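Local coordinates for monosaccharide ABC transporter substrate-binding protein, CUT2 family (Bradyrhizobium sp., PDB 4YHS), which probably binds a monosaccharide for uptake by an ABC transporter of the CUT2 family, and in this crystal holds a molecule of Bis-Tris, at residues M167-G172 with M208-G213; K217-K222 with Q240-I245; V230-V235 with A255-G260. All blocks are in the same frame, centred on the assembly; numbering follows the deposited sequence.

Interaction 1. Residues M167-G172 with M208-G213; sequences MGAETG and MDAVKG
Ala-210 and Gly-172 bring two helices together with very little side chain between them. Their CA atoms are 5.1 Å apart, a close approach made possible by the small residues at the crossing. The methyl of Ala-210 packs against the 167-172 backbone at Ala-169 and Gly-172. Its CB lies 3.2 Å from Ala-169 O and 4.3 Å from Ala-169 CB. Ala-169 O also pairs with Ser-173 OG, so this carbonyl meets both a methyl and a hydroxyl.

Val-211 closes the other end of the contact with one branch. Its CG1 lies over the bare backbone of Gly-172, 3.6 Å from Gly-172 O. Rotation about CA-CB (chi1 -61°) sets CG1 anti to the carbonyl carbon and leaves CG2 between the backbone N and that carbon. No hydrogen bond joins the segments.

Within segment 167-172, Thr-171 OG1 turns back to Met-167 O at 2.8 Å. The C=O...OG1 angle is 154°. Thr-171 N reaches the same oxygen from the opposite face, so two donors grip it. Both methionines are selenomethionine.

Helix 198-211 rests on strand 216-218, where Val-211 touches Ile-216 and Val-218. Helix 164-178 turns Met-167 and Thr-171 to Pro-295 of strand 293-296, and Glu-170 to Ile-327 of strand 322-331. The contact thus pairs two neighbouring helices, each with its own strand contacts.

Interaction 2. Residues K217-K222 with Q240-I245; sequences KVLEPK and QAAPNI
Leu-219 reaches across to Ile-245 and Ala-242, and its CD1 makes both contacts. The backbones stay well apart, with 9.1 Å between the CA atoms of Leu-219 and Ile-245. The side chains therefore bridge the gap. Leu-219 has the most surface buried of the three. Its chi2 of 176° puts CD1 at the far end of an extended CA-CB-CG-CD1 chain. That methyl lies 3.9 Å from Ile-245 CD1 and 4.1 Å from Ala-242 CB.

Ile-245 answers with its long branch. CG1 stands anti to the carbonyl carbon, and chi2 of 171° carries CD1 on outward, so the branch slants across the end of Leu-219. Its CG1 is 4.0 Å from Leu-219 CD1, and its CG2 branch takes no part. Ala-242 offers only a methyl, on the residue where the chain leaves helix 228-241.

A type I turn from Ala-242 to Ile-245 brings the two apolar residues to the same leucine. Ile-245 N bonds to Ala-242 O at 3.0 Å across this turn. The contact itself is wholly apolar.

Leu-219 also packs on Val-187 of strand 186-191, and its backbone pairs with Val-188. The contact lies at one end of a beta-alpha-beta crossover. Strand 216-218 leads through helix 228-241 to parallel strand 247-250, with strand 186-191 between the two, as in the Rossmann-like lobes of periplasmic sugar-binding proteins.

Interaction 3. Residues V230-V235 with A255-G260; sequences VQAKLV and AEAAQG
Both segments are helical along their whole length, and they come nearest at Ala-232 and Ala-257, whose CA atoms are 5.6 Å apart. Segment 230-235 keeps regular helix bonds, with Val-235 N to Gln-231 O at 3.0 Å. Those of segment 255-260 are longer and weak, including Ala-258 N to Ala-255 O.

Two methyls meet at the centre: Ala-232 CB and Ala-257 CB are 4.2 Å apart. Next to them, Val-235 directs CG1 at Ala-258. With CG1 anti to the backbone N (chi1 173°), it comes to 4.4 Å from Ala-258 CB, a loose touch.

Gln-231 starts toward 255-260, but its amide leads off to an earlier turn of helix 252-264. There OE1 pairs with Thr-254 OG1, while NE2 pairs with Asp-225 O. Gln-259 points elsewhere and folds onto its own helix. Its NE2 gives a nearly straight bond (170°) to Glu-256 O, 3.0 Å away, in the carbonyl plane and on a lone pair.

Val-235 also packs on Phe-191 of strand 186-191, and Ala-258 on Leu-273 of strand 272-275. This is the helix layer over a parallel sheet that marks the alpha/beta lobes of periplasmic binding proteins.

How the interactions relate
The three contacts belong to one lobe, built round the parallel sheet of strands 216-218, 186-191, 247-250 and 272-275. Interaction 1 joins helices on one face, and interaction 3 joins helices on the opposite face. Interaction 2 lies at an edge strand. Interaction 1 closes first along the chain, while the segments of interactions 2 and 3 alternate and share helix 228-241. Centres of interactions 1 and 2 are about 17 Å apart, of 2 and 3 about 14 Å, and of 1 and 3 about 21 Å. Segments 208-213 and 217-222 touch through Met-208 and Val-218. Lys-222 touches Leu-234. Interactions 1 and 3 pack helices within each layer; interaction 2 joins the sheet edge to the turn after helix 228-241.

Interaction 1. Residues M167-G172 with M208-G213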
loop_
_atom_site.group_PDB
_atom_site.type_symbol
_atom_site.label_atom_id
_atom_site.label_comp_id
_atom_site.label_asym_id
_atom_site.label_seq_id
_atom_site.Cartn_x
_atom_site.Cartn_y
_atom_site.Cartn_z
HETATM N N MSE A 167 -4.060 -6.727 -3.693
HETATM C CA MSE A 167 -3.554 -5.888 -4.775
HETATM C C MSE A 167 -3.383 -6.650 -6.094
HETATM O O MSE A 167 -3.764 -6.146 -7.169
HETATM C CB MSE A 167 -2.220 -5.254 -4.395
HETATM C CG MSE A 167 -2.278 -4.385 -3.151
HETATM SE SE MSE A 167 -3.199 -2.695 -3.499
HETATM C CE MSE A 167 -1.624 -1.719 -4.166
ATOM N N GLY A 168 -2.758 -7.833 -6.046
ATOM C CA GLY A 168 -2.620 -8.639 -7.248
ATOM C C GLY A 168 -3.968 -9.104 -7.799
ATOM O O GLY A 168 -4.230 -9.072 -9.005
ATOM N N ALA A 169 -4.841 -9.544 -6.898
ATOM C CA ALA A 169 -6.150 -10.052 -7.266
ATOM C C ALA A 169 -7.008 -9.004 -7.972
ATOM O O ALA A 169 -7.639 -9.293 -8.976
ATOM C CB ALA A 169 -6.874 -10.567 -6.041
ATOM N N GLU A 170 -7.003 -7.778 -7.457
ATOM C CA GLU A 170 -7.816 -6.729 -8.044
ATOM C C GLU A 170 -7.283 -6.394 -9.432
ATOM O O GLU A 170 -8.058 -6.098 -10.374
ATOM C CB GLU A 170 -7.849 -5.504 -7.125
ATOM C CG GLU A 170 -8.718 -5.726 -5.891
ATOM C CD GLU A 170 -10.204 -5.819 -6.241
ATOM O OE1 GLU A 170 -10.595 -5.327 -7.317
ATOM O OE2 GLU A 170 -10.971 -6.397 -5.450
ATOM N N THR A 171 -5.967 -6.479 -9.583
ATOM C CA THR A 171 -5.342 -6.172 -10.866
ATOM C C THR A 171 -5.792 -7.252 -11.886
ATOM O O THR A 171 -6.164 -6.956 -13.042
ATOM C CB THR A 171 -3.814 -6.137 -10.759
ATOM O OG1 THR A 171 -3.405 -5.174 -9.772
ATOM C CG2 THR A 171 -3.223 -5.740 -12.111
ATOM N N GLY A 172 -5.743 -8.494 -11.450
ATOM C CA GLY A 172 -6.118 -9.613 -12.284
ATOM C C GLY A 172 -7.596 -9.598 -12.662
ATOM O O GLY A 172 -7.952 -9.847 -13.812
HETATM N N MSE A 208 -2.801 -14.564 -10.251
HETATM C CA MSE A 208 -3.024 -15.817 -10.959
HETATM C C MSE A 208 -4.386 -16.384 -10.589
HETATM O O MSE A 208 -5.082 -16.913 -11.458
HETATM C CB MSE A 208 -1.930 -16.843 -10.651
HETATM C CG MSE A 208 -0.548 -16.483 -11.150
HETATM SE SE MSE A 208 -0.478 -16.118 -13.092
HETATM C CE MSE A 208 -0.700 -17.950 -13.822
ATOM N N ASP A 209 -4.762 -16.283 -9.312
ATOM C CA ASP A 209 -6.040 -16.826 -8.855
ATOM C C ASP A 209 -7.127 -16.042 -9.561
ATOM O O ASP A 209 -8.093 -16.626 -10.038
ATOM C CB ASP A 209 -6.238 -16.728 -7.336
ATOM C CG ASP A 209 -5.375 -17.690 -6.547
ATOM O OD1 ASP A 209 -4.779 -18.630 -7.124
ATOM O OD2 ASP A 209 -5.316 -17.500 -5.307
ATOM N N ALA A 210 -6.962 -14.725 -9.649
ATOM C CA ALA A 210 -8.031 -13.878 -10.181
ATOM C C ALA A 210 -8.264 -14.013 -11.691
ATOM O O ALA A 210 -9.395 -13.823 -12.139
ATOM C CB ALA A 210 -7.768 -12.387 -9.813
ATOM N N VAL A 211 -7.242 -14.392 -12.470
ATOM C CA VAL A 211 -7.402 -14.517 -13.926
ATOM C C VAL A 211 -7.795 -15.924 -14.355
ATOM O O VAL A 211 -8.121 -16.166 -15.513
ATOM C CB VAL A 211 -6.117 -14.116 -14.694
ATOM C CG1 VAL A 211 -5.766 -12.654 -14.394
ATOM C CG2 VAL A 211 -4.957 -15.059 -14.384
ATOM N N LYS A 212 -7.786 -16.847 -13.410
ATOM C CA LYS A 212 -8.138 -18.227 -13.693
ATOM C C LYS A 212 -9.564 -18.287 -14.222
ATOM O O LYS A 212 -10.450 -17.599 -13.719
ATOM C CB LYS A 212 -7.972 -19.060 -12.422
ATOM C CG LYS A 212 -7.944 -20.560 -12.619
ATOM C CD LYS A 212 -7.195 -21.314 -11.470
ATOM C CE LYS A 212 -6.924 -20.504 -10.170
ATOM N NZ LYS A 212 -8.128 -19.976 -9.438
ATOM N N GLY A 213 -9.765 -19.081 -15.272
ATOM C CA GLY A 213 -11.085 -19.265 -15.846
ATOM C C GLY A 213 -11.523 -18.161 -16.794
ATOM O O GLY A 213 -12.705 -18.072 -17.121
#

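Interaction 2. Residues K217-K222 with Q240-I245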
loop_
_atom_site.group_PDB
_atom_site.type_symbol
_atom_site.label_atom_id
_atom_site.label_comp_id
_atom_site.label_asym_id
_atom_site.label_seq_id
_atom_site.Cartn_x
_atom_site.Cartn_y
_atom_site.Cartn_z
ATOM N N LYS A 217 -4.334 -15.544 -20.971
ATOM C CA LYS A 217 -3.210 -16.457 -20.833
ATOM C C LYS A 217 -2.045 -15.647 -20.253
ATOM O O LYS A 217 -1.659 -14.630 -20.820
ATOM C CB LYS A 217 -2.851 -17.083 -22.184
ATOM C CG LYS A 217 -1.455 -17.758 -22.238
ATOM C CD LYS A 217 -1.315 -18.937 -21.281
ATOM C CE LYS A 217 0.128 -19.404 -21.160
ATOM N NZ LYS A 217 0.292 -20.489 -20.133
ATOM N N VAL A 218 -1.501 -16.098 -19.127
ATOM C CA VAL A 218 -0.352 -15.442 -18.528
ATOM C C VAL A 218 0.930 -16.195 -18.886
ATOM O O VAL A 218 1.034 -17.422 -18.721
ATOM C CB VAL A 218 -0.503 -15.342 -17.003
ATOM C CG1 VAL A 218 0.557 -14.484 -16.434
ATOM C CG2 VAL A 218 -1.836 -14.774 -16.643
ATOM N N LEU A 219 1.907 -15.467 -19.417
ATOM C CA LEU A 219 3.196 -16.078 -19.727
ATOM C C LEU A 219 3.847 -16.461 -18.417
ATOM O O LEU A 219 3.445 -15.958 -17.374
ATOM C CB LEU A 219 4.084 -15.118 -20.502
ATOM C CG LEU A 219 3.588 -14.738 -21.895
ATOM C CD1 LEU A 219 4.513 -13.690 -22.535
ATOM C CD2 LEU A 219 3.468 -15.963 -22.775
ATOM N N GLU A 220 4.845 -17.336 -18.460
ATOM C CA GLU A 220 5.550 -17.666 -17.237
ATOM C C GLU A 220 6.066 -16.350 -16.632
ATOM O O GLU A 220 6.536 -15.466 -17.359
ATOM C CB GLU A 220 6.696 -18.657 -17.490
ATOM C CG GLU A 220 6.242 -20.032 -18.013
ATOM C CD GLU A 220 5.477 -20.886 -16.981
ATOM O OE1 GLU A 220 4.858 -20.339 -16.039
ATOM O OE2 GLU A 220 5.500 -22.128 -17.123
ATOM N N PRO A 221 5.946 -16.204 -15.309
ATOM C CA PRO A 221 6.400 -14.987 -14.631
ATOM C C PRO A 221 7.881 -14.729 -14.819
ATOM O O PRO A 221 8.698 -15.660 -14.746
ATOM C CB PRO A 221 6.077 -15.267 -13.162
ATOM C CG PRO A 221 5.983 -16.739 -13.059
ATOM C CD PRO A 221 5.361 -17.160 -14.348
ATOM N N LYS A 222 8.204 -13.460 -15.047
ATOM C CA LYS A 222 9.572 -13.002 -15.181
ATOM C C LYS A 222 9.855 -12.113 -13.994
ATOM O O LYS A 222 9.417 -10.969 -13.949
ATOM C CB LYS A 222 9.780 -12.255 -16.508
ATOM C CG LYS A 222 9.701 -13.139 -17.729
ATOM C CD LYS A 222 10.914 -14.047 -17.831
ATOM C CE LYS A 222 10.581 -15.254 -18.695
ATOM N NZ LYS A 222 11.748 -16.108 -18.879
ATOM N N GLN A 240 10.197 -9.404 -27.509
ATOM C CA GLN A 240 10.928 -10.054 -28.588
ATOM C C GLN A 240 10.395 -11.464 -28.768
ATOM O O GLN A 240 10.166 -11.907 -29.875
ATOM C CB GLN A 240 12.426 -10.104 -28.292
ATOM C CG GLN A 240 13.184 -8.857 -28.655
ATOM C CD GLN A 240 13.141 -8.556 -30.149
ATOM O OE1 GLN A 240 13.042 -7.397 -30.553
ATOM N NE2 GLN A 240 13.217 -9.600 -30.974
ATOM N N ALA A 241 10.191 -12.155 -27.648
ATOM C CA ALA A 241 9.763 -13.549 -27.666
ATOM C C ALA A 241 8.295 -13.740 -28.069
ATOM O O ALA A 241 7.965 -14.707 -28.755
ATOM C CB ALA A 241 10.006 -14.172 -26.303
ATOM N N ALA A 242 7.437 -12.811 -27.660
ATOM C CA ALA A 242 5.994 -12.899 -27.886
ATOM C C ALA A 242 5.493 -11.614 -28.516
ATOM O O ALA A 242 4.933 -10.742 -27.823
ATOM C CB ALA A 242 5.258 -13.153 -26.573
ATOM N N PRO A 243 5.690 -11.476 -29.824
ATOM C CA PRO A 243 5.377 -10.197 -30.470
ATOM C C PRO A 243 3.919 -9.794 -30.326
ATOM O O PRO A 243 3.618 -8.614 -30.461
ATOM C CB PRO A 243 5.737 -10.446 -31.943
ATOM C CG PRO A 243 5.852 -11.919 -32.081
ATOM C CD PRO A 243 6.260 -12.452 -30.767
ATOM N N ASN A 244 3.040 -10.748 -30.020
ATOM C CA ASN A 244 1.612 -10.469 -29.913
ATOM C C ASN A 244 1.092 -10.275 -28.496
ATOM O O ASN A 244 -0.131 -10.271 -28.285
ATOM C CB ASN A 244 0.839 -11.591 -30.588
ATOM C CG ASN A 244 -0.530 -11.160 -31.044
ATOM O OD1 ASN A 244 -1.546 -11.669 -30.567
ATOM N ND2 ASN A 244 -0.569 -10.210 -31.972
ATOM N N ILE A 245 1.998 -10.087 -27.526
ATOM C CA ILE A 245 1.588 -9.787 -26.154
ATOM C C ILE A 245 0.581 -8.656 -26.221
ATOM O O ILE A 245 0.784 -7.717 -26.986
ATOM C CB ILE A 245 2.767 -9.367 -25.257
ATOM C CG1 ILE A 245 3.602 -10.573 -24.858
ATOM C CG2 ILE A 245 2.274 -8.748 -23.957
ATOM C CD1 ILE A 245 4.903 -10.189 -24.160
#

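Interaction 3. Residues V230-V235 with A255-G260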
loop_
_atom_site.group_PDB
_atom_site.type_symbol
_atom_site.label_atom_id
_atom_site.label_comp_id
_atom_site.label_asym_id
_atom_site.label_seq_id
_atom_site.Cartn_x
_atom_site.Cartn_y
_atom_site.Cartn_z
ATOM N N VAL A 230 16.682 -3.371 -15.047
ATOM C CA VAL A 230 16.362 -4.782 -14.891
ATOM C C VAL A 230 14.972 -5.090 -15.459
ATOM O O VAL A 230 14.815 -6.001 -16.269
ATOM C CB VAL A 230 16.430 -5.192 -13.403
ATOM C CG1 VAL A 230 15.817 -6.566 -13.184
ATOM C CG2 VAL A 230 17.880 -5.171 -12.907
ATOM N N GLN A 231 13.979 -4.328 -15.033
ATOM C CA GLN A 231 12.585 -4.537 -15.482
ATOM C C GLN A 231 12.389 -4.174 -16.962
ATOM O O GLN A 231 11.672 -4.868 -17.695
ATOM C CB GLN A 231 11.614 -3.739 -14.621
ATOM C CG GLN A 231 11.479 -4.192 -13.138
ATOM C CD GLN A 231 11.026 -5.627 -12.972
ATOM O OE1 GLN A 231 10.111 -6.061 -13.640
ATOM N NE2 GLN A 231 11.668 -6.367 -12.070
ATOM N N ALA A 232 13.025 -3.107 -17.424
ATOM C CA ALA A 232 12.976 -2.795 -18.856
ATOM C C ALA A 232 13.528 -3.935 -19.724
ATOM O O ALA A 232 12.926 -4.291 -20.746
ATOM C CB ALA A 232 13.718 -1.502 -19.138
ATOM N N LYS A 233 14.662 -4.520 -19.319
ATOM C CA LYS A 233 15.273 -5.620 -20.052
ATOM C C LYS A 233 14.338 -6.834 -20.069
ATOM O O LYS A 233 14.172 -7.453 -21.106
ATOM C CB LYS A 233 16.645 -5.962 -19.436
ATOM C CG LYS A 233 17.329 -7.222 -19.976
ATOM C CD LYS A 233 17.702 -7.126 -21.432
ATOM C CE LYS A 233 18.534 -8.343 -21.845
ATOM N NZ LYS A 233 18.551 -8.508 -23.322
ATOM N N LEU A 234 13.686 -7.135 -18.951
ATOM C CA LEU A 234 12.695 -8.212 -18.937
ATOM C C LEU A 234 11.557 -7.955 -19.948
ATOM O O LEU A 234 11.149 -8.853 -20.691
ATOM C CB LEU A 234 12.111 -8.390 -17.532
ATOM C CG LEU A 234 13.099 -8.802 -16.437
ATOM C CD1 LEU A 234 12.445 -8.712 -15.045
ATOM C CD2 LEU A 234 13.705 -10.173 -16.700
ATOM N N VAL A 235 11.025 -6.743 -19.955
ATOM C CA VAL A 235 9.917 -6.428 -20.862
ATOM C C VAL A 235 10.404 -6.491 -22.311
ATOM O O VAL A 235 9.726 -7.068 -23.176
ATOM C CB VAL A 235 9.299 -5.055 -20.553
ATOM C CG1 VAL A 235 8.268 -4.677 -21.622
ATOM C CG2 VAL A 235 8.639 -5.056 -19.208
ATOM N N ALA A 255 5.884 -1.021 -15.145
ATOM C CA ALA A 255 4.920 -0.236 -15.954
ATOM C C ALA A 255 5.524 1.109 -16.331
ATOM O O ALA A 255 5.392 1.538 -17.475
ATOM C CB ALA A 255 3.655 -0.029 -15.202
ATOM N N GLU A 256 6.183 1.773 -15.383
ATOM C CA GLU A 256 6.799 3.062 -15.712
ATOM C C GLU A 256 7.895 2.918 -16.750
ATOM O O GLU A 256 7.951 3.696 -17.706
ATOM C CB GLU A 256 7.351 3.744 -14.469
ATOM C CG GLU A 256 6.300 4.073 -13.438
ATOM C CD GLU A 256 6.902 4.693 -12.172
ATOM O OE1 GLU A 256 6.606 4.215 -11.047
ATOM O OE2 GLU A 256 7.668 5.659 -12.327
ATOM N N ALA A 257 8.757 1.909 -16.595
ATOM C CA ALA A 257 9.854 1.718 -17.537
ATOM C C ALA A 257 9.339 1.274 -18.915
ATOM O O ALA A 257 9.931 1.630 -19.937
ATOM C CB ALA A 257 10.888 0.702 -16.967
ATOM N N ALA A 258 8.211 0.556 -18.950
ATOM C CA ALA A 258 7.671 0.008 -20.202
ATOM C C ALA A 258 7.121 1.103 -21.126
ATOM O O ALA A 258 7.057 0.925 -22.346
ATOM C CB ALA A 258 6.576 -1.025 -19.893
ATOM N N GLN A 259 6.761 2.252 -20.559
ATOM C CA GLN A 259 6.159 3.324 -21.375
ATOM C C GLN A 259 7.084 3.727 -22.520
ATOM O O GLN A 259 6.662 3.895 -23.690
ATOM C CB GLN A 259 5.847 4.532 -20.506
ATOM C CG GLN A 259 4.879 4.319 -19.382
ATOM C CD GLN A 259 4.771 5.568 -18.543
ATOM O OE1 GLN A 259 3.775 6.297 -18.599
ATOM N NE2 GLN A 259 5.817 5.840 -17.778
ATOM N N GLY A 260 8.369 3.876 -22.197
ATOM C CA GLY A 260 9.352 4.313 -23.180
ATOM C C GLY A 260 9.643 3.259 -24.223
ATOM O O GLY A 260 9.841 3.551 -25.422
#